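Local coordinates for putative uncharacterized protein (Coprinopsis cinerea, PDB 3W9A), which probably hydrolyses beta-glucans, being the beta-jelly-roll catalytic domain of a fungal glycoside hydrolase of family 131, at residues L112-M117 / V203-N208; S121-L126 / A190-D195; L137-G142 / K168-W173. All coordinates share one frame; numbering follows the deposited sequence.

Contact 1 (L112-M117 / V203-N208); sequences LEHQVM and VLRIVN
Arg205 on strand 203-205 and His114 on strand 114-116 form an antiparallel non-hydrogen-bonded pair, and the arginine chain runs along one face of the imidazole. Its CB begins the overlap, 4.0 Å from His114 CD2. With chi1 at -157°, CG swings away from the backbone N and comes over the ring, a CH-pi contact 3.8 Å from the centroid of the His114 ring and displaced toward its rim. CD continues outward and lies 3.2 Å from His114 NE2. There the chain bends (chi3 80°), turning the guanidinium nearly perpendicular to the imidazole, at 87°. One guanidinium face receives Leu112, whose CD1 sits over its centre, 3.4 Å from Arg205 CZ. The in-plane N-H groups do the polar work: NE and NH2 grip Val207 O side-on, Arg205 NE at 2.9 Å from that oxygen, while NH1 makes a salt bridge to Glu213, which is also hydrogen-bonded to NE2 of His114. A leucine in place of Arg205 would probably leave Glu213 without its cationic mate and Val207 O without both donors, setting the 206-208 turn free to shift.

Beyond this group, Leu112 CD2 packs on Val207 CB at 3.7 Å. The strands are tied at Gln115 and Leu204, where Gln115 N donates to Leu204 O at 2.9 Å and Leu204 N returns the bond to Gln115 O at the same length. On the face that carries Gln115 and Leu204, Gln115 NE2 donates to Glu113 OE2, itself salt-bridged to Lys127, and also reaches a bound glycerol, probably from the crystallisation liquor. The buried guanidinium thus spends its N-H groups on Val207 O and Glu213 and rests one face on Leu112, which together fix its rotation.

Contact 2 (S121-L126 / A190-D195); sequences SHFTEL and ANTFTD
An aromatic ring laid against loop backbone makes this contact: Phe123, in the turn just ahead of strand 124-126, packs on Ala190, Asn191 and Thr192, in the loop that follows strand 182-189 of the other sheet. CA of Thr192 sits squarely above the ring, 3.5 Å from the centroid of the Phe123 ring and only 3° off its normal, so the CH-pi contact is made by the main chain. The ring is laid under that CA by chi1 of 80°, which wedges Phe123 CG between the backbone N and carbonyl carbon. The methyl of the same threonine extends the contact, with Thr192 CG2 at 3.6 Å from Phe123 CE1. Ala190 CB comes in obliquely near CD1. The course of the two backbones sets a further close approach, 3.0 Å between Phe123 CB and Asn191 O.

Polar bridging is left to water. One molecule accepts from Ser121 OG at 2.7 Å and donates to Asn191 O at 2.6 Å and to Phe193 O at 2.7 Å. The Ser121 hydroxyl oxygen also lies at the edge of the Phe123 ring, in its plane. His122 ND1 donates to Glu125 OE1 on the strand that follows, and Phe119 of strand 114-119 stacks with Phe123. A turn of one sheet thus packs on a loop leaving the other, consistent with the connections between the two sheets of a beta-jelly roll.

Contact 3 (L137-G142 / K168-W173); sequences LGWYAG and KTVGLW
Trp139 and Leu172 reach toward each other's strand and overlap along their lengths, the indole lying flat on the leucine chain. Leu172 CB stands over the benzene part of the indole, 3.6 Å from the centroid of the Trp139 six-membered ring and 7° off its normal, a CH-pi contact. From there the leucine runs back toward the pyrrole part and forks: its CD2 meets Trp139 CG at 3.7 Å, and its CD1 lies 3.8 Å from Trp139 NE1. The indole is carried out to this place by CG standing opposite the backbone N (chi1 180°), which extends it across the gap to strand 169-173.

Its far rim ends against the backbone: Val170 O lies in the indole plane, 3.7 Å from Trp139 CH2, and Gly171 O approaches obliquely near CZ2. Val170 points the opposite way to the tryptophan and splits its methyls between two partners. Val170 CG2 touches Trp139 CZ2 at 3.7 Å, while Val170 CG1 meets Ala141 CB at 3.6 Å.

The two strands run nearly antiparallel, at 162°, but with axes 8.2 Å apart they belong to different sheets and face each other across the sandwich. Tyr161 and Val185 also pack on Trp139, continuing the same layer. The adhesion is thus mainly carbon against carbon and pi surface, with two carbonyl oxygens at the indole rim, holding the sheets by shape and exclusion of water instead of by directional bonds.

How the contacts relate
Contact 1 pairs two strands within one sheet, contact 3 presses that sheet against the other, and contact 2 joins the two along their margin. Contacts 1 and 3 are buried, whereas contact 2 is partly open to solvent and relies on ordered water. Their chemistry follows: backbone bonds and buried charge in the first, an aromatic ring on loop backbone in the second, mainly apolar packing in the third. Strand 124-128 connects them, lying between strands 114-119 and 136-141: Leu126 O probably accepts from Val116 N of contact 1, and Glu125 O from Tyr140 N of contact 3. Contacts 1 and 3 themselves do not touch.

Contact 1 (L112-M117 / V203-N208)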
loop_
_atom_site.group_PDB
_atom_site.type_symbol
_atom_site.label_atom_id
_atom_site.label_comp_id
_atom_site.label_asym_id
_atom_site.label_seq_id
_atom_site.Cartn_x
_atom_site.Cartn_y
_atom_site.Cartn_z
ATOM N N LEU A 112 1.947 -12.825 -13.764
ATOM C CA LEU A 112 0.546 -12.429 -13.615
ATOM C C LEU A 112 0.415 -10.982 -13.175
ATOM O O LEU A 112 1.242 -10.486 -12.407
ATOM C CB LEU A 112 -0.128 -13.305 -12.561
ATOM C CG LEU A 112 -0.294 -14.782 -12.909
ATOM C CD1 LEU A 112 -0.946 -15.497 -11.747
ATOM C CD2 LEU A 112 -1.119 -14.958 -14.165
ATOM N N GLU A 113 -0.638 -10.310 -13.649
ATOM C CA GLU A 113 -0.828 -8.892 -13.340
ATOM C C GLU A 113 -1.329 -8.697 -11.912
ATOM O O GLU A 113 -2.258 -9.390 -11.491
ATOM C CB GLU A 113 -1.824 -8.243 -14.306
ATOM C CG GLU A 113 -2.035 -6.761 -14.001
ATOM C CD GLU A 113 -2.909 -6.057 -15.010
ATOM O OE1 GLU A 113 -3.141 -6.602 -16.107
ATOM O OE2 GLU A 113 -3.381 -4.953 -14.687
ATOM N N HIS A 114 -0.712 -7.739 -11.201
ATOM C CA HIS A 114 -1.096 -7.309 -9.850
ATOM C C HIS A 114 -1.271 -5.819 -9.838
ATOM O O HIS A 114 -0.519 -5.108 -10.498
ATOM C CB HIS A 114 -0.000 -7.578 -8.820
ATOM C CG HIS A 114 0.451 -8.989 -8.780
ATOM N ND1 HIS A 114 1.212 -9.540 -9.780
ATOM C CD2 HIS A 114 0.265 -9.959 -7.858
ATOM C CE1 HIS A 114 1.470 -10.800 -9.481
ATOM N NE2 HIS A 114 0.905 -11.080 -8.322
ATOM N N GLN A 115 -2.233 -5.351 -9.058
ATOM C CA GLN A 115 -2.393 -3.929 -8.781
ATOM C C GLN A 115 -2.315 -3.766 -7.275
ATOM O O GLN A 115 -3.004 -4.471 -6.519
ATOM C CB GLN A 115 -3.732 -3.424 -9.305
ATOM C CG GLN A 115 -3.832 -3.389 -10.822
ATOM C CD GLN A 115 -5.212 -3.719 -11.342
ATOM O OE1 GLN A 115 -6.215 -3.433 -10.695
ATOM N NE2 GLN A 115 -5.275 -4.347 -12.516
ATOM N N VAL A 116 -1.452 -2.866 -6.834
ATOM C CA VAL A 116 -1.139 -2.752 -5.428
ATOM C C VAL A 116 -1.105 -1.300 -5.024
ATOM O O VAL A 116 -0.619 -0.463 -5.776
ATOM C CB VAL A 116 0.216 -3.384 -5.134
ATOM C CG1 VAL A 116 0.423 -3.501 -3.645
ATOM C CG2 VAL A 116 0.322 -4.769 -5.800
HETATM N N MSE A 117 -1.622 -1.007 -3.835
HETATM C CA MSE A 117 -1.614 0.356 -3.298
HETATM C C MSE A 117 -2.258 1.310 -4.288
HETATM O O MSE A 117 -1.682 2.307 -4.686
HETATM C CB MSE A 117 -0.178 0.749 -2.911
HETATM C CG MSE A 117 0.569 -0.244 -2.002
HETATM SE SE MSE A 117 -0.351 -0.619 -0.274
HETATM C CE MSE A 117 -0.702 1.263 0.215
ATOM N N VAL A 203 -3.648 -5.682 -2.074
ATOM C CA VAL A 203 -3.253 -6.335 -3.323
ATOM C C VAL A 203 -4.425 -6.947 -4.032
ATOM O O VAL A 203 -5.237 -7.640 -3.410
ATOM C CB VAL A 203 -2.276 -7.498 -3.065
ATOM C CG1 VAL A 203 -1.758 -8.055 -4.383
ATOM C CG2 VAL A 203 -1.131 -7.032 -2.201
ATOM N N LEU A 204 -4.490 -6.688 -5.333
ATOM C CA LEU A 204 -5.392 -7.360 -6.234
ATOM C C LEU A 204 -4.548 -8.101 -7.233
ATOM O O LEU A 204 -3.587 -7.530 -7.782
ATOM C CB LEU A 204 -6.300 -6.350 -6.953
ATOM C CG LEU A 204 -7.279 -6.849 -8.033
ATOM C CD1 LEU A 204 -8.432 -5.864 -8.108
ATOM C CD2 LEU A 204 -6.632 -6.980 -9.411
ATOM N N ARG A 205 -4.883 -9.370 -7.457
ATOM C CA ARG A 205 -4.373 -10.113 -8.622
ATOM C C ARG A 205 -5.541 -10.626 -9.474
ATOM O O ARG A 205 -6.491 -11.219 -8.943
ATOM C CB ARG A 205 -3.495 -11.291 -8.193
ATOM C CG ARG A 205 -2.530 -11.713 -9.276
ATOM C CD ARG A 205 -1.690 -12.900 -8.840
ATOM N NE ARG A 205 -2.424 -14.144 -8.975
ATOM C CZ ARG A 205 -2.014 -15.321 -8.523
ATOM N NH1 ARG A 205 -0.855 -15.453 -7.869
ATOM N NH2 ARG A 205 -2.765 -16.382 -8.742
ATOM N N ILE A 206 -5.457 -10.429 -10.788
ATOM C CA ILE A 206 -6.570 -10.776 -11.676
ATOM C C ILE A 206 -6.753 -12.291 -11.769
ATOM O O ILE A 206 -7.852 -12.779 -11.543
ATOM C CB ILE A 206 -6.440 -10.146 -13.081
ATOM C CG1 ILE A 206 -6.523 -8.616 -13.003
ATOM C CG2 ILE A 206 -7.551 -10.627 -14.022
ATOM C CD1 ILE A 206 -6.070 -7.920 -14.266
ATOM N N VAL A 207 -5.693 -13.023 -12.091
ATOM C CA VAL A 207 -5.788 -14.484 -12.274
ATOM C C VAL A 207 -5.805 -15.208 -10.932
ATOM O O VAL A 207 -4.921 -15.006 -10.108
ATOM C CB VAL A 207 -4.632 -15.023 -13.133
ATOM C CG1 VAL A 207 -4.649 -16.552 -13.189
ATOM C CG2 VAL A 207 -4.737 -14.451 -14.533
ATOM N N ASN A 208 -6.815 -16.053 -10.722
ATOM C CA ASN A 208 -6.981 -16.778 -9.472
ATOM C C ASN A 208 -6.406 -18.194 -9.561
ATOM O O ASN A 208 -6.890 -19.034 -10.337
ATOM C CB ASN A 208 -8.463 -16.830 -9.134
ATOM C CG ASN A 208 -8.760 -17.528 -7.819
ATOM O OD1 ASN A 208 -8.174 -18.565 -7.481
ATOM N ND2 ASN A 208 -9.698 -16.968 -7.072
HETATM O O HOH W 1 -3.333 -11.737 -12.878
#

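Contact 2 (S121-L126 / A190-D195)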
loop_
_atom_site.group_PDB
_atom_site.type_symbol
_atom_site.label_atom_id
_atom_site.label_comp_id
_atom_site.label_asym_id
_atom_site.label_seq_id
_atom_site.Cartn_x
_atom_site.Cartn_y
_atom_site.Cartn_z
ATOM N N SER A 121 -10.012 4.387 -8.909
ATOM C CA SER A 121 -9.923 4.815 -10.310
ATOM C C SER A 121 -8.580 4.476 -10.975
ATOM O O SER A 121 -8.388 4.726 -12.164
ATOM C CB SER A 121 -10.134 6.318 -10.388
ATOM O OG SER A 121 -9.003 7.005 -9.839
ATOM N N HIS A 122 -7.646 3.945 -10.191
ATOM C CA HIS A 122 -6.301 3.597 -10.651
ATOM C C HIS A 122 -5.542 4.796 -11.212
ATOM O O HIS A 122 -4.645 4.633 -12.047
ATOM C CB HIS A 122 -6.361 2.478 -11.683
ATOM C CG HIS A 122 -7.073 1.258 -11.202
ATOM N ND1 HIS A 122 -6.445 0.270 -10.476
ATOM C CD2 HIS A 122 -8.361 0.864 -11.343
ATOM C CE1 HIS A 122 -7.320 -0.680 -10.184
ATOM N NE2 HIS A 122 -8.487 -0.346 -10.700
ATOM N N PHE A 123 -5.870 5.998 -10.734
ATOM C CA PHE A 123 -5.203 7.181 -11.249
ATOM C C PHE A 123 -3.729 7.144 -10.841
ATOM O O PHE A 123 -2.890 7.734 -11.514
ATOM C CB PHE A 123 -5.920 8.486 -10.831
ATOM C CG PHE A 123 -5.625 8.946 -9.429
ATOM C CD1 PHE A 123 -4.464 9.627 -9.145
ATOM C CD2 PHE A 123 -6.568 8.776 -8.409
ATOM C CE1 PHE A 123 -4.214 10.091 -7.873
ATOM C CE2 PHE A 123 -6.328 9.230 -7.132
ATOM C CZ PHE A 123 -5.145 9.883 -6.856
ATOM N N THR A 124 -3.425 6.466 -9.734
ATOM C CA THR A 124 -2.048 6.065 -9.421
ATOM C C THR A 124 -2.082 4.751 -8.669
ATOM O O THR A 124 -3.048 4.458 -7.957
ATOM C CB THR A 124 -1.272 7.146 -8.634
ATOM O OG1 THR A 124 0.144 6.883 -8.674
ATOM C CG2 THR A 124 -1.762 7.246 -7.183
ATOM N N GLU A 125 -1.018 3.968 -8.840
ATOM C CA GLU A 125 -0.901 2.650 -8.253
ATOM C C GLU A 125 0.448 2.054 -8.595
ATOM O O GLU A 125 1.203 2.581 -9.432
ATOM C CB GLU A 125 -1.987 1.705 -8.793
ATOM C CG GLU A 125 -1.873 1.405 -10.295
ATOM C CD GLU A 125 -3.064 0.637 -10.832
ATOM O OE1 GLU A 125 -3.772 -0.041 -10.034
ATOM O OE2 GLU A 125 -3.309 0.729 -12.052
ATOM N N LEU A 126 0.725 0.926 -7.966
ATOM C CA LEU A 126 1.871 0.125 -8.315
ATOM C C LEU A 126 1.329 -1.099 -8.999
ATOM O O LEU A 126 0.233 -1.572 -8.660
ATOM C CB LEU A 126 2.651 -0.290 -7.062
ATOM C CG LEU A 126 3.357 0.810 -6.237
ATOM C CD1 LEU A 126 3.942 0.246 -4.953
ATOM C CD2 LEU A 126 4.436 1.516 -7.034
ATOM N N ALA A 190 -3.190 13.511 -13.851
ATOM C CA ALA A 190 -4.068 12.369 -13.656
ATOM C C ALA A 190 -5.357 12.857 -13.050
ATOM O O ALA A 190 -5.398 13.929 -12.437
ATOM C CB ALA A 190 -3.414 11.333 -12.746
ATOM N N ASN A 191 -6.412 12.064 -13.200
ATOM C CA ASN A 191 -7.676 12.377 -12.553
ATOM C C ASN A 191 -7.595 11.933 -11.090
ATOM O O ASN A 191 -7.849 10.779 -10.761
ATOM C CB ASN A 191 -8.847 11.728 -13.284
ATOM C CG ASN A 191 -10.188 12.064 -12.645
ATOM O OD1 ASN A 191 -10.262 12.771 -11.632
ATOM N ND2 ASN A 191 -11.253 11.553 -13.232
ATOM N N THR A 192 -7.220 12.872 -10.225
ATOM C CA THR A 192 -6.873 12.573 -8.838
ATOM C C THR A 192 -8.062 12.525 -7.882
ATOM O O THR A 192 -7.870 12.587 -6.670
ATOM C CB THR A 192 -5.902 13.637 -8.302
ATOM O OG1 THR A 192 -6.465 14.938 -8.531
ATOM C CG2 THR A 192 -4.553 13.527 -8.999
ATOM N N PHE A 193 -9.283 12.422 -8.402
ATOM C CA PHE A 193 -10.429 12.422 -7.529
ATOM C C PHE A 193 -10.369 11.229 -6.587
ATOM O O PHE A 193 -10.180 10.091 -7.008
ATOM C CB PHE A 193 -11.769 12.391 -8.271
ATOM C CG PHE A 193 -12.937 12.233 -7.330
ATOM C CD1 PHE A 193 -13.374 13.312 -6.578
ATOM C CD2 PHE A 193 -13.537 10.996 -7.133
ATOM C CE1 PHE A 193 -14.421 13.175 -5.685
ATOM C CE2 PHE A 193 -14.582 10.853 -6.241
ATOM C CZ PHE A 193 -15.026 11.947 -5.520
ATOM N N THR A 194 -10.524 11.512 -5.303
ATOM C CA THR A 194 -10.786 10.470 -4.325
ATOM C C THR A 194 -11.952 10.889 -3.445
ATOM O O THR A 194 -12.119 12.077 -3.162
ATOM C CB THR A 194 -9.545 10.179 -3.471
ATOM O OG1 THR A 194 -9.902 9.337 -2.390
ATOM C CG2 THR A 194 -8.956 11.460 -2.896
ATOM N N ASP A 195 -12.745 9.916 -3.011
ATOM C CA ASP A 195 -13.844 10.160 -2.067
ATOM C C ASP A 195 -13.407 9.943 -0.610
ATOM O O ASP A 195 -14.234 9.860 0.297
ATOM C CB ASP A 195 -15.042 9.279 -2.432
ATOM C CG ASP A 195 -14.807 7.789 -2.184
ATOM O OD1 ASP A 195 -13.754 7.367 -1.688
ATOM O OD2 ASP A 195 -15.715 7.023 -2.501
HETATM O O HOH W 2 -10.356 7.036 -6.777
HETATM O O HOH W 3 -9.791 9.567 -9.595
#

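Contact 3 (L137-G142 / K168-W173)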
loop_
_atom_site.group_PDB
_atom_site.type_symbol
_atom_site.label_atom_id
_atom_site.label_comp_id
_atom_site.label_asym_id
_atom_site.label_seq_id
_atom_site.Cartn_x
_atom_site.Cartn_y
_atom_site.Cartn_z
ATOM N N LEU A 137 8.744 -3.947 -10.050
ATOM C CA LEU A 137 7.677 -3.228 -9.404
ATOM C C LEU A 137 7.583 -1.873 -10.117
ATOM O O LEU A 137 8.482 -1.057 -9.993
ATOM C CB LEU A 137 8.034 -3.059 -7.926
ATOM C CG LEU A 137 7.017 -2.473 -6.954
ATOM C CD1 LEU A 137 5.767 -3.358 -6.862
ATOM C CD2 LEU A 137 7.647 -2.280 -5.582
ATOM N N GLY A 138 6.512 -1.652 -10.875
ATOM C CA GLY A 138 6.294 -0.382 -11.554
ATOM C C GLY A 138 5.274 0.511 -10.880
ATOM O O GLY A 138 4.265 0.029 -10.367
ATOM N N TRP A 139 5.541 1.815 -10.897
ATOM C CA TRP A 139 4.585 2.844 -10.476
ATOM C C TRP A 139 3.958 3.469 -11.684
ATOM O O TRP A 139 4.652 3.795 -12.665
ATOM C CB TRP A 139 5.254 3.946 -9.668
ATOM C CG TRP A 139 4.323 5.016 -9.227
ATOM C CD1 TRP A 139 3.336 4.912 -8.279
ATOM C CD2 TRP A 139 4.275 6.361 -9.706
ATOM N NE1 TRP A 139 2.685 6.118 -8.147
ATOM C CE2 TRP A 139 3.251 7.024 -9.003
ATOM C CE3 TRP A 139 5.002 7.074 -10.662
ATOM C CZ2 TRP A 139 2.929 8.360 -9.235
ATOM C CZ3 TRP A 139 4.690 8.405 -10.878
ATOM C CH2 TRP A 139 3.665 9.033 -10.172
ATOM N N TYR A 140 2.645 3.650 -11.604
ATOM C CA TYR A 140 1.862 4.214 -12.677
ATOM C C TYR A 140 1.172 5.500 -12.241
ATOM O O TYR A 140 0.805 5.672 -11.067
ATOM C CB TYR A 140 0.814 3.211 -13.108
ATOM C CG TYR A 140 1.389 1.992 -13.766
ATOM C CD1 TYR A 140 1.239 1.784 -15.134
ATOM C CD2 TYR A 140 2.113 1.066 -13.036
ATOM C CE1 TYR A 140 1.765 0.661 -15.750
ATOM C CE2 TYR A 140 2.665 -0.051 -13.643
ATOM C CZ TYR A 140 2.484 -0.255 -14.994
ATOM O OH TYR A 140 3.016 -1.379 -15.589
ATOM N N ALA A 141 0.977 6.392 -13.202
ATOM C CA ALA A 141 0.182 7.602 -12.988
ATOM C C ALA A 141 -0.589 7.920 -14.264
ATOM O O ALA A 141 0.001 8.002 -15.351
ATOM C CB ALA A 141 1.066 8.763 -12.583
ATOM N N GLY A 142 -1.910 8.065 -14.142
ATOM C CA GLY A 142 -2.754 8.371 -15.298
ATOM C C GLY A 142 -2.880 7.235 -16.303
ATOM O O GLY A 142 -3.348 7.449 -17.403
ATOM N N LYS A 168 -4.510 18.562 -9.969
ATOM C CA LYS A 168 -4.827 17.228 -10.506
ATOM C C LYS A 168 -3.586 16.567 -11.110
ATOM O O LYS A 168 -3.584 16.093 -12.245
ATOM C CB LYS A 168 -6.022 17.279 -11.477
ATOM C CG LYS A 168 -7.356 17.473 -10.759
ATOM C CD LYS A 168 -8.477 17.919 -11.683
ATOM C CE LYS A 168 -8.835 16.874 -12.734
ATOM N NZ LYS A 168 -9.632 15.748 -12.173
ATOM N N THR A 169 -2.520 16.545 -10.315
ATOM C CA THR A 169 -1.287 15.859 -10.678
ATOM C C THR A 169 -0.766 14.981 -9.536
ATOM O O THR A 169 -1.062 15.210 -8.358
ATOM C CB THR A 169 -0.162 16.839 -11.056
ATOM O OG1 THR A 169 0.239 17.602 -9.902
ATOM C CG2 THR A 169 -0.597 17.765 -12.195
ATOM N N VAL A 170 0.055 14.008 -9.918
ATOM C CA VAL A 170 0.715 13.106 -8.981
ATOM C C VAL A 170 2.189 12.832 -9.375
ATOM O O VAL A 170 2.508 12.548 -10.533
ATOM C CB VAL A 170 -0.063 11.783 -8.842
ATOM C CG1 VAL A 170 -0.179 11.062 -10.173
ATOM C CG2 VAL A 170 0.588 10.888 -7.808
ATOM N N GLY A 171 3.076 12.963 -8.400
ATOM C CA GLY A 171 4.471 12.568 -8.535
ATOM C C GLY A 171 4.783 11.429 -7.595
ATOM O O GLY A 171 3.895 10.935 -6.871
ATOM N N LEU A 172 6.044 11.002 -7.592
ATOM C CA LEU A 172 6.463 9.864 -6.787
ATOM C C LEU A 172 7.767 10.144 -6.030
ATOM O O LEU A 172 8.763 10.613 -6.625
ATOM C CB LEU A 172 6.641 8.641 -7.678
ATOM C CG LEU A 172 7.032 7.358 -6.951
ATOM C CD1 LEU A 172 5.842 6.853 -6.133
ATOM C CD2 LEU A 172 7.540 6.303 -7.935
ATOM N N TRP A 173 7.753 9.873 -4.726
ATOM C CA TRP A 173 8.974 9.844 -3.927
ATOM C C TRP A 173 9.310 8.368 -3.658
ATOM O O TRP A 173 8.415 7.550 -3.443
ATOM C CB TRP A 173 8.822 10.627 -2.628
ATOM C CG TRP A 173 8.542 12.087 -2.828
ATOM C CD1 TRP A 173 7.408 12.632 -3.338
ATOM C CD2 TRP A 173 9.406 13.185 -2.512
ATOM N NE1 TRP A 173 7.507 14.006 -3.367
ATOM C CE2 TRP A 173 8.716 14.373 -2.844
ATOM C CE3 TRP A 173 10.688 13.286 -1.948
ATOM C CZ2 TRP A 173 9.278 15.647 -2.677
ATOM C CZ3 TRP A 173 11.244 14.551 -1.773
ATOM C CH2 TRP A 173 10.537 15.718 -2.146
#